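Local coordinates for glycosyl hydrolase family 2, TIM barrel domain protein (Faecalibacterium prausnitzii A2-165, PDB 6ED2) that probably hydrolyses beta-glucuronides as a gut bacterial beta-glucuronidase of glycosyl hydrolase family 2, at residues 208-213 against 287-292; 236-241 against 277-282. All coordinates share one frame; numbering follows the deposited sequence.

Interaction 1: residues 208-213 against 287-292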
# COMPACT_ATOMS: atom_id res chain seq x y z
N GLU A 208 -49.75 21.57 -24.12
CA GLU A 208 -49.47 20.98 -25.41
C GLU A 208 -47.97 21.10 -25.68
O GLU A 208 -47.44 22.21 -25.77
CB GLU A 208 -50.26 21.68 -26.52
CG GLU A 208 -50.03 21.02 -27.87
CD GLU A 208 -50.80 21.66 -29.01
OE1 GLU A 208 -51.68 22.51 -28.74
OE2 GLU A 208 -50.54 21.29 -30.18
N ARG A 209 -47.29 19.97 -25.83
CA ARG A 209 -45.84 20.04 -25.87
C ARG A 209 -45.26 18.87 -26.65
O ARG A 209 -45.91 17.84 -26.85
CB ARG A 209 -45.25 20.04 -24.46
CG ARG A 209 -45.69 18.82 -23.64
CD ARG A 209 -44.94 18.82 -22.34
NE ARG A 209 -45.39 17.80 -21.39
CZ ARG A 209 -46.46 17.91 -20.62
NH1 ARG A 209 -47.25 18.98 -20.70
NH2 ARG A 209 -46.76 16.93 -19.78
N VAL A 210 -44.02 19.06 -27.10
CA VAL A 210 -43.21 17.98 -27.63
C VAL A 210 -42.99 16.91 -26.57
O VAL A 210 -42.57 17.21 -25.45
CB VAL A 210 -41.87 18.53 -28.13
CG1 VAL A 210 -41.04 17.41 -28.75
CG2 VAL A 210 -42.12 19.68 -29.08
N LEU A 211 -43.27 15.65 -26.93
CA LEU A 211 -42.97 14.50 -26.08
C LEU A 211 -41.77 13.69 -26.55
O LEU A 211 -41.15 13.00 -25.74
CB LEU A 211 -44.17 13.56 -25.99
CG LEU A 211 -45.53 14.17 -25.64
CD1 LEU A 211 -46.61 13.15 -25.87
CD2 LEU A 211 -45.56 14.66 -24.21
N ASP A 212 -41.44 13.75 -27.83
CA ASP A 212 -40.38 12.90 -28.35
C ASP A 212 -40.01 13.39 -29.75
O ASP A 212 -40.76 14.14 -30.38
CB ASP A 212 -40.82 11.43 -28.40
CG ASP A 212 -39.65 10.46 -28.54
OD1 ASP A 212 -38.48 10.86 -28.33
OD2 ASP A 212 -39.89 9.28 -28.87
N TYR A 213 -38.84 12.98 -30.20
CA TYR A 213 -38.43 13.19 -31.57
C TYR A 213 -37.42 12.11 -31.90
O TYR A 213 -36.84 11.49 -31.01
CB TYR A 213 -37.85 14.59 -31.81
CG TYR A 213 -36.43 14.78 -31.32
CD1 TYR A 213 -35.36 14.61 -32.18
CD2 TYR A 213 -36.16 15.15 -29.99
CE1 TYR A 213 -34.05 14.78 -31.74
CE2 TYR A 213 -34.85 15.33 -29.54
CZ TYR A 213 -33.79 15.14 -30.43
OH TYR A 213 -32.48 15.31 -30.03
N VAL A 287 -45.56 30.99 -30.02
CA VAL A 287 -44.86 29.73 -29.77
C VAL A 287 -45.51 29.07 -28.57
O VAL A 287 -45.50 29.62 -27.47
CB VAL A 287 -43.36 29.97 -29.53
CG1 VAL A 287 -42.65 28.63 -29.24
CG2 VAL A 287 -42.75 30.67 -30.72
N VAL A 288 -46.08 27.87 -28.75
CA VAL A 288 -46.71 27.21 -27.61
C VAL A 288 -45.75 26.27 -26.89
O VAL A 288 -45.92 26.01 -25.70
CB VAL A 288 -48.01 26.50 -28.04
CG1 VAL A 288 -48.37 26.83 -29.47
CG2 VAL A 288 -47.97 24.96 -27.80
N ASP A 289 -44.73 25.76 -27.57
CA ASP A 289 -43.74 24.94 -26.88
C ASP A 289 -42.46 24.99 -27.68
O ASP A 289 -42.47 25.17 -28.90
CB ASP A 289 -44.18 23.48 -26.70
CG ASP A 289 -43.18 22.68 -25.85
OD1 ASP A 289 -42.68 23.23 -24.84
OD2 ASP A 289 -42.87 21.51 -26.20
N GLU A 290 -41.34 24.84 -26.98
CA GLU A 290 -40.06 24.79 -27.64
C GLU A 290 -39.19 23.77 -26.93
O GLU A 290 -39.12 23.78 -25.69
CB GLU A 290 -39.38 26.15 -27.67
CG GLU A 290 -37.90 26.08 -27.97
CD GLU A 290 -37.26 27.45 -27.91
OE1 GLU A 290 -36.91 27.89 -26.79
OE2 GLU A 290 -37.14 28.08 -28.98
N TYR A 291 -38.59 22.87 -27.69
CA TYR A 291 -37.63 21.93 -27.16
C TYR A 291 -36.31 22.16 -27.85
O TYR A 291 -36.28 22.56 -29.02
CB TYR A 291 -38.07 20.45 -27.31
CG TYR A 291 -37.18 19.56 -26.47
CD1 TYR A 291 -37.31 19.52 -25.08
CD2 TYR A 291 -36.17 18.81 -27.07
CE1 TYR A 291 -36.46 18.73 -24.31
CE2 TYR A 291 -35.32 18.02 -26.30
CZ TYR A 291 -35.46 17.99 -24.93
OH TYR A 291 -34.62 17.19 -24.18
N LEU A 292 -35.23 21.97 -27.11
CA LEU A 292 -33.88 22.29 -27.55
C LEU A 292 -32.96 21.11 -27.26
O LEU A 292 -33.02 20.52 -26.19
CB LEU A 292 -33.36 23.55 -26.85
CG LEU A 292 -34.16 24.84 -27.01
CD1 LEU A 292 -33.73 25.86 -25.95
CD2 LEU A 292 -33.97 25.42 -28.41
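V288 meets E208 at the start of the contact. Its CG2 lies 3.5 Å from the backbone O of E208 and 4.2 Å from E208 CB. The carboxylate of E208 turns to H236, in the loop ahead of strand 238-244. V288 and D289 both face I281 of the adjoining strand, a classic beta bulge.

D289 makes the one hydrogen bond between the two segments. V210 N donates to D289 OD2 over 2.9 Å, in a fairly straight bond. The N-H meets the anti side of the carboxylate, 26° out of its plane. The side chain reaches it because D289 CG stands opposite the backbone N (chi1 -175°). R209 adds its CB, 3.3 Å from D289 OD2, but its guanidinium group leads away to D109 and to the carbonyl of P206. R37 forms a salt bridge with D289 OD2 and also binds V210 O. D289 OD2 is thus gripped by a backbone N-H and a charged group, which would probably favour the ionised acid. An alanine in place of D289 is likely to leave V210 N and R37 without this shared acceptor and to weaken the tie between the segments.

Y291 closes the contact. Its CB packs 4.3 Å from V210 CB, and its ring meets that of Y213 obliquely, with Y291 CE2 4.2 Å from Y213 CE2. The two hydroxyls part: Y291 OH bonds to Y30 O and Y213 OH to D293.

The two strands belong to different sheets. Their short axes pass 8.3 Å apart, with 36° between their directions. Such face-to-face packing of two antiparallel sheets is that of the immunoglobulin-like beta-sandwich of family 2 glycosidases.

Interaction 2: residues 236-241 against 277-282; sequences HPVTVE and LVIRIH
V238 and V240 pair with I281 and I279 across two neighbouring antiparallel strands of the beta-sandwich domain. Strands 238-244 and 275-283 are the central pair of a four-stranded sheet. V238-I281 and V240-I279 are non-hydrogen-bonded pairs. T239-R280 and E241-V278 are hydrogen-bonded pairs, each closed by two backbone bonds; R280 N donates to T239 O at 3.0 Å, and V278 N to E241 O at 2.9 Å. H282 N adds a bond to P237 O just before the strand.

The tight side is apolar and buried. V240 CG1 sits 3.5 Å from L277 CD1, closer than usual for two methyl groups. L277 reaches it by placing CG opposite its backbone N (chi1 -176°). V238 CG2 lies 4.2 Å from I281 CG1, their side chains crossing obliquely. Beyond them V210 and Y213 of the facing sheet touch I279, while Y228 and V230 touch V240.

The other face is mostly polar, partly exposed and looser. It carries T239, E241, V278, R280 and H282. T239 and E241 belong to a magnesium site on this face. E241 OE2 also pairs with R248, and E241 OE1 stays 3.9 Å from V278 CG1. R280 extends away to a salt bridge with E290 on the next strand. At the loop end P237 is exposed, and its CD rests 3.2 Å from H282 O. H236 CB lies against I281 CG2.

H282 and T239 side chains cross at about a right angle, with T239 CG2 also against the imidazole. T239 OG1 lies between its backbone N and carbonyl carbon (chi1 75°). There it meets the edge of the H282 ring in plane, in a weak hydrogen bond of 3.4 Å between T239 OG1 and H282 NE2.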
# COMPACT_ATOMS: atom_id res chain seq x y z
N HIS A 236 -51.36 21.25 -32.96
CA HIS A 236 -50.82 22.47 -33.54
C HIS A 236 -49.51 22.21 -34.28
O HIS A 236 -48.76 21.30 -33.93
CB HIS A 236 -50.64 23.53 -32.45
CG HIS A 236 -51.93 24.13 -32.04
ND1 HIS A 236 -52.61 23.75 -30.90
CD2 HIS A 236 -52.75 25.01 -32.68
CE1 HIS A 236 -53.75 24.40 -30.83
NE2 HIS A 236 -53.86 25.17 -31.90
N PRO A 237 -49.24 23.00 -35.30
CA PRO A 237 -48.13 22.71 -36.21
C PRO A 237 -46.76 22.78 -35.55
O PRO A 237 -46.54 23.48 -34.56
CB PRO A 237 -48.26 23.80 -37.29
CG PRO A 237 -49.05 24.89 -36.63
CD PRO A 237 -50.03 24.16 -35.75
N VAL A 238 -45.81 22.08 -36.19
CA VAL A 238 -44.45 21.90 -35.70
C VAL A 238 -43.48 22.46 -36.72
O VAL A 238 -43.66 22.25 -37.93
CB VAL A 238 -44.15 20.41 -35.43
CG1 VAL A 238 -42.64 20.17 -35.35
CG2 VAL A 238 -44.83 19.95 -34.16
N THR A 239 -42.45 23.16 -36.25
CA THR A 239 -41.31 23.49 -37.09
C THR A 239 -40.05 22.98 -36.40
O THR A 239 -39.99 22.85 -35.18
CB THR A 239 -41.17 24.99 -37.36
OG1 THR A 239 -40.68 25.63 -36.18
CG2 THR A 239 -42.51 25.60 -37.72
N VAL A 240 -39.04 22.67 -37.20
CA VAL A 240 -37.77 22.16 -36.72
C VAL A 240 -36.68 22.94 -37.43
O VAL A 240 -36.73 23.11 -38.65
CB VAL A 240 -37.62 20.65 -36.97
CG1 VAL A 240 -36.32 20.15 -36.39
CG2 VAL A 240 -38.80 19.88 -36.40
N GLU A 241 -35.70 23.40 -36.67
CA GLU A 241 -34.60 24.19 -37.21
C GLU A 241 -33.29 23.63 -36.69
O GLU A 241 -33.23 23.07 -35.59
CB GLU A 241 -34.72 25.67 -36.82
CG GLU A 241 -35.98 26.36 -37.31
CD GLU A 241 -36.20 27.68 -36.61
OE1 GLU A 241 -36.60 27.67 -35.42
OE2 GLU A 241 -35.97 28.74 -37.23
N LEU A 277 -30.49 21.93 -32.20
CA LEU A 277 -31.79 21.58 -32.74
C LEU A 277 -32.86 22.37 -32.00
O LEU A 277 -32.87 22.39 -30.76
CB LEU A 277 -32.03 20.07 -32.60
CG LEU A 277 -33.31 19.47 -33.20
CD1 LEU A 277 -33.31 19.62 -34.72
CD2 LEU A 277 -33.41 18.01 -32.83
N VAL A 278 -33.74 23.02 -32.75
CA VAL A 278 -34.84 23.81 -32.18
C VAL A 278 -36.15 23.25 -32.70
O VAL A 278 -36.44 23.34 -33.90
CB VAL A 278 -34.71 25.29 -32.53
CG1 VAL A 278 -35.86 26.09 -31.91
CG2 VAL A 278 -33.37 25.82 -32.09
N ILE A 279 -36.97 22.69 -31.81
CA ILE A 279 -38.28 22.17 -32.15
C ILE A 279 -39.34 23.04 -31.51
O ILE A 279 -39.37 23.18 -30.28
CB ILE A 279 -38.46 20.71 -31.70
CG1 ILE A 279 -37.31 19.82 -32.16
CG2 ILE A 279 -39.81 20.19 -32.19
CD1 ILE A 279 -37.33 18.46 -31.47
N ARG A 280 -40.26 23.57 -32.32
CA ARG A 280 -41.28 24.48 -31.82
C ARG A 280 -42.68 24.06 -32.25
O ARG A 280 -42.88 23.58 -33.38
CB ARG A 280 -41.00 25.92 -32.29
CG ARG A 280 -39.79 26.54 -31.64
CD ARG A 280 -39.65 28.01 -32.00
NE ARG A 280 -38.84 28.71 -31.02
CZ ARG A 280 -38.80 30.03 -30.88
NH1 ARG A 280 -39.53 30.82 -31.67
NH2 ARG A 280 -38.03 30.58 -29.95
N ILE A 281 -43.64 24.23 -31.35
CA ILE A 281 -45.06 24.17 -31.67
C ILE A 281 -45.60 25.59 -31.72
O ILE A 281 -45.26 26.42 -30.86
CB ILE A 281 -45.83 23.33 -30.62
CG1 ILE A 281 -45.21 21.93 -30.49
CG2 ILE A 281 -47.33 23.25 -30.98
CD1 ILE A 281 -45.80 21.13 -29.33
N HIS A 282 -46.44 25.89 -32.72
CA HIS A 282 -47.02 27.22 -32.90
C HIS A 282 -48.53 27.16 -32.91
O HIS A 282 -49.13 26.23 -33.47
CB HIS A 282 -46.56 27.86 -34.20
CG HIS A 282 -45.08 27.97 -34.33
ND1 HIS A 282 -44.37 29.08 -33.93
CD2 HIS A 282 -44.16 27.10 -34.82
CE1 HIS A 282 -43.09 28.90 -34.17
NE2 HIS A 282 -42.93 27.70 -34.71

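Overall arrangement
Interaction 1 joins two sheets face to face, whereas interaction 2 joins neighbouring strands within one of them. They meet where strand 275-283 runs beside strand 286-295, and their centres lie about 7 Å apart. Along the chain, interaction 2 is nested in the loop closed by interaction 1. Interaction 1 is a buried contact that rests mainly on side chains, among them one carboxylate. Interaction 2 is partly buried and rests on backbone bonds; its apolar face turns to the facing sheet and its polar face carries magnesium. A direct link between the two runs from V288 N to I281 O at 2.7 Å, probably a hydrogen bond.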